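Local coordinates for uncharacterized protein (PDB 5V00) that is of unknown molecular function but is a bicupin of the HutD family involved in histidine utilization in Pseudomonas, at residues V145-F148 with E153-V156; I70-I73 with G77-L80. All blocks are in the same frame, centred on the assembly; numbering follows the deposited sequence.

In the fold
From the N terminus, contact 2 comes first: strand 67-74 of a six-stranded antiparallel sheet turns through three residues into strand 78-82 of a four-stranded sheet, and 70-73 then faces 77-80. Later in the chain, contact 1 does the same in the other half of the bicupin, where four residues lead from strand 144-149 of a five-stranded sheet to strand 154-156 of another four-stranded sheet. The two short loops follow one another without nesting or crossing, their centres about 21 Å apart. Each contact ties two sheets within its own half; the halves meet where Phe148 CZ packs on Ile73 CD1 at 3.9 Å.

Contact 1 of 2, residues V145-F148 with E153-V156; sequences VLVF and EVKV
Val147 and Val156 bring the two backbones nearest each other, with their CA atoms 8.1 Å apart, too far for pairing in one sheet. The segments instead lie on two sheets packed face to face, the beta-sandwich of a cupin fold, here in the C-terminal half of the bicupin. Strand 144-149 belongs to the five-stranded sheet, while 154-156 belongs to the four-stranded one.

The contact is purely apolar and small, burying 112 Å² in total. Val147, Val154 and Val156 all direct their CB atoms across the gap, whereas Phe148 and Lys155 face the other way: the ring of Phe148 stacks with Phe116 and Lys155 stands on the exposed side. Val147 uses both methyls. Its CG1 is anti to the backbone N (chi1 -176°) and its CG2 diverges, which lets the two methyls meet different atoms. CG2 of Val147 approaches CG2 of Val156 at 4.2 Å; that methyl of Val156 is anti to its own backbone N, which leans it forward along the strand.

Beyond these three valines, Val147 also rests on Cys184 and Leu186 of strand 184-191, and Val154 and Val156 share Val180 of strand 176-181. Leu167 packs on Val156, extending the apolar layer between the sheets.

The other methyl, CG1, fits between the two valines opposite: Val147 CG1 lies 4.3 Å from Val154 CG1 and 4.2 Å from Val156 CG1, and since Val154 CG1 and Val156 CG1 are 4.4 Å apart, the three methyls form a nearly equilateral triangle.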
# COMPACT_ATOMS: atom_id res chain seq x y z
N VAL B 145 -4.50 0.63 13.30
CA VAL B 145 -4.10 1.95 13.75
C VAL B 145 -3.31 2.63 12.68
O VAL B 145 -2.32 2.07 12.16
CB VAL B 145 -3.29 1.93 15.10
CG1 VAL B 145 -2.96 3.37 15.50
CG2 VAL B 145 -4.07 1.21 16.18
N LEU B 146 -3.64 3.88 12.37
CA LEU B 146 -3.04 4.63 11.30
C LEU B 146 -2.48 5.94 11.89
O LEU B 146 -3.16 6.60 12.74
CB LEU B 146 -4.03 4.97 10.17
CG LEU B 146 -4.62 3.73 9.54
CD1 LEU B 146 -5.98 4.14 8.93
CD2 LEU B 146 -3.69 3.29 8.42
N VAL B 147 -1.30 6.30 11.48
CA VAL B 147 -0.63 7.55 11.90
C VAL B 147 -0.20 8.29 10.66
O VAL B 147 0.73 7.89 9.99
CB VAL B 147 0.57 7.34 12.86
CG1 VAL B 147 1.15 8.64 13.31
CG2 VAL B 147 0.18 6.54 14.08
N PHE B 148 -0.84 9.44 10.39
CA PHE B 148 -0.59 10.23 9.17
C PHE B 148 0.11 11.52 9.55
O PHE B 148 -0.44 12.33 10.30
CB PHE B 148 -1.92 10.56 8.49
CG PHE B 148 -1.80 11.44 7.27
CD1 PHE B 148 -1.37 10.90 6.06
CD2 PHE B 148 -2.13 12.78 7.32
CE1 PHE B 148 -1.22 11.68 4.96
CE2 PHE B 148 -1.94 13.60 6.25
CZ PHE B 148 -1.57 13.05 5.02
N GLU B 153 9.10 15.38 10.68
CA GLU B 153 9.45 14.16 11.37
C GLU B 153 8.42 13.83 12.48
O GLU B 153 8.34 14.50 13.50
CB GLU B 153 10.83 14.26 12.00
CG GLU B 153 11.31 12.96 12.57
CD GLU B 153 12.73 13.00 13.09
OE1 GLU B 153 12.90 13.20 14.29
OE2 GLU B 153 13.64 12.81 12.29
N VAL B 154 7.61 12.81 12.25
CA VAL B 154 6.78 12.24 13.32
C VAL B 154 7.41 10.87 13.66
O VAL B 154 7.70 10.01 12.78
CB VAL B 154 5.37 12.05 12.80
CG1 VAL B 154 4.57 11.19 13.76
CG2 VAL B 154 4.73 13.43 12.58
N LYS B 155 7.72 10.69 14.93
CA LYS B 155 8.29 9.45 15.45
C LYS B 155 7.26 8.56 16.05
O LYS B 155 6.49 9.00 16.90
CB LYS B 155 9.34 9.77 16.53
CG LYS B 155 10.52 10.62 16.04
CD LYS B 155 11.46 10.99 17.19
CE LYS B 155 12.61 10.07 17.33
NZ LYS B 155 13.15 10.10 18.74
N VAL B 156 7.22 7.31 15.62
CA VAL B 156 6.23 6.37 16.07
C VAL B 156 6.71 4.96 15.77
O VAL B 156 7.11 4.64 14.63
CB VAL B 156 4.83 6.62 15.48
CG1 VAL B 156 4.88 6.76 13.95
CG2 VAL B 156 3.83 5.57 15.95

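Contact 2 of 2, residues I70-I73 with G77-L80; sequences ITVI and GMVL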
# COMPACT_ATOMS: atom_id res chain seq x y z
N ILE B 70 -13.03 14.77 6.69
CA ILE B 70 -12.03 15.38 5.84
C ILE B 70 -11.30 16.51 6.59
O ILE B 70 -11.85 17.08 7.52
CB ILE B 70 -12.62 15.91 4.50
CG1 ILE B 70 -13.43 17.17 4.69
CG2 ILE B 70 -13.48 14.83 3.80
CD1 ILE B 70 -13.95 17.72 3.40
N THR B 71 -10.06 16.76 6.22
CA THR B 71 -9.25 17.77 6.84
C THR B 71 -8.39 18.48 5.84
O THR B 71 -7.62 17.86 5.09
CB THR B 71 -8.33 17.20 7.92
OG1 THR B 71 -9.04 16.37 8.80
CG2 THR B 71 -7.67 18.30 8.70
N VAL B 72 -8.43 19.81 5.77
CA VAL B 72 -7.49 20.53 4.91
C VAL B 72 -6.08 20.37 5.40
O VAL B 72 -5.81 20.60 6.57
CB VAL B 72 -7.81 22.07 4.85
CG1 VAL B 72 -6.70 22.84 4.16
CG2 VAL B 72 -9.19 22.26 4.20
N ILE B 73 -5.17 19.93 4.52
CA ILE B 73 -3.78 19.78 4.87
C ILE B 73 -2.78 20.62 4.07
O ILE B 73 -1.61 20.76 4.49
CB ILE B 73 -3.29 18.29 4.90
CG1 ILE B 73 -3.37 17.70 3.50
CG2 ILE B 73 -4.09 17.48 5.90
CD1 ILE B 73 -2.84 16.31 3.36
N GLY B 77 -7.54 27.02 3.09
CA GLY B 77 -8.87 26.64 3.45
C GLY B 77 -9.84 26.83 2.35
O GLY B 77 -9.46 27.34 1.30
N MET B 78 -11.01 26.29 2.55
CA MET B 78 -12.13 26.39 1.62
C MET B 78 -13.45 26.36 2.33
O MET B 78 -13.50 26.23 3.56
CB MET B 78 -12.00 25.33 0.47
CG MET B 78 -11.87 23.94 1.05
SD MET B 78 -13.30 23.22 1.72
CE MET B 78 -12.60 21.45 1.68
N VAL B 79 -14.54 26.61 1.58
CA VAL B 79 -15.88 26.62 2.11
C VAL B 79 -16.74 25.53 1.57
O VAL B 79 -16.86 25.35 0.34
CB VAL B 79 -16.56 28.02 1.78
CG1 VAL B 79 -18.02 27.96 2.14
CG2 VAL B 79 -15.85 29.06 2.60
N LEU B 80 -17.37 24.79 2.44
CA LEU B 80 -18.30 23.77 2.05
C LEU B 80 -19.73 24.13 2.28
O LEU B 80 -20.08 24.72 3.31
CB LEU B 80 -18.08 22.42 2.87
CG LEU B 80 -16.87 21.62 2.59
CD1 LEU B 80 -17.10 20.27 3.31
CD2 LEU B 80 -16.61 21.32 1.13
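Ile70 and Leu80 meet tip to tip across the interior of the N-terminal cupin sandwich, CD1 of Ile70 standing 4.1 Å from CD1 of Leu80. The rest of the apolar packing centres on Met78. Its CB does not point at the opposite strand, but the chain bends at its first two torsions (chi1 55°, chi2 74°) and swings the terminal methyl back across the gap. There Met78 CE lodges between two side chains of 70-73, lying 4.3 Å from Ile70 CD1 and an equal 4.3 Å from Val72 CG2. Ile70 takes part in both groups because its CG1 sits flanked by the backbone N and C and the chain beyond is fully extended, delivering CD1 to the middle of the interface.

A single contact involves backbone on one side: Val72 CG1 comes to 4.4 Å from Gly77 N. Gly77 has backbone angles that only glycine accepts comfortably, as the chain comes out of the short turn into strand 78-82.

The strands run antiparallel at 164°, but their axes stay 10.1 Å apart, so the segments meet almost wholly through side chains, burying 175 Å² in total. The side chain of Ile70 is about 5 Å from a bound FMT (formic acid), probably from the crystallisation liquor.

Leu90 of strand 88-90 touches Ile70, Val72, Met78 and Leu80 alike, while Cys106 of strand 104-108 packs on Met78 and Leu80. From the six-stranded sheet, Asp115 of strand 113-120, next to strand 67-74, adjoins both Val72 and Met78.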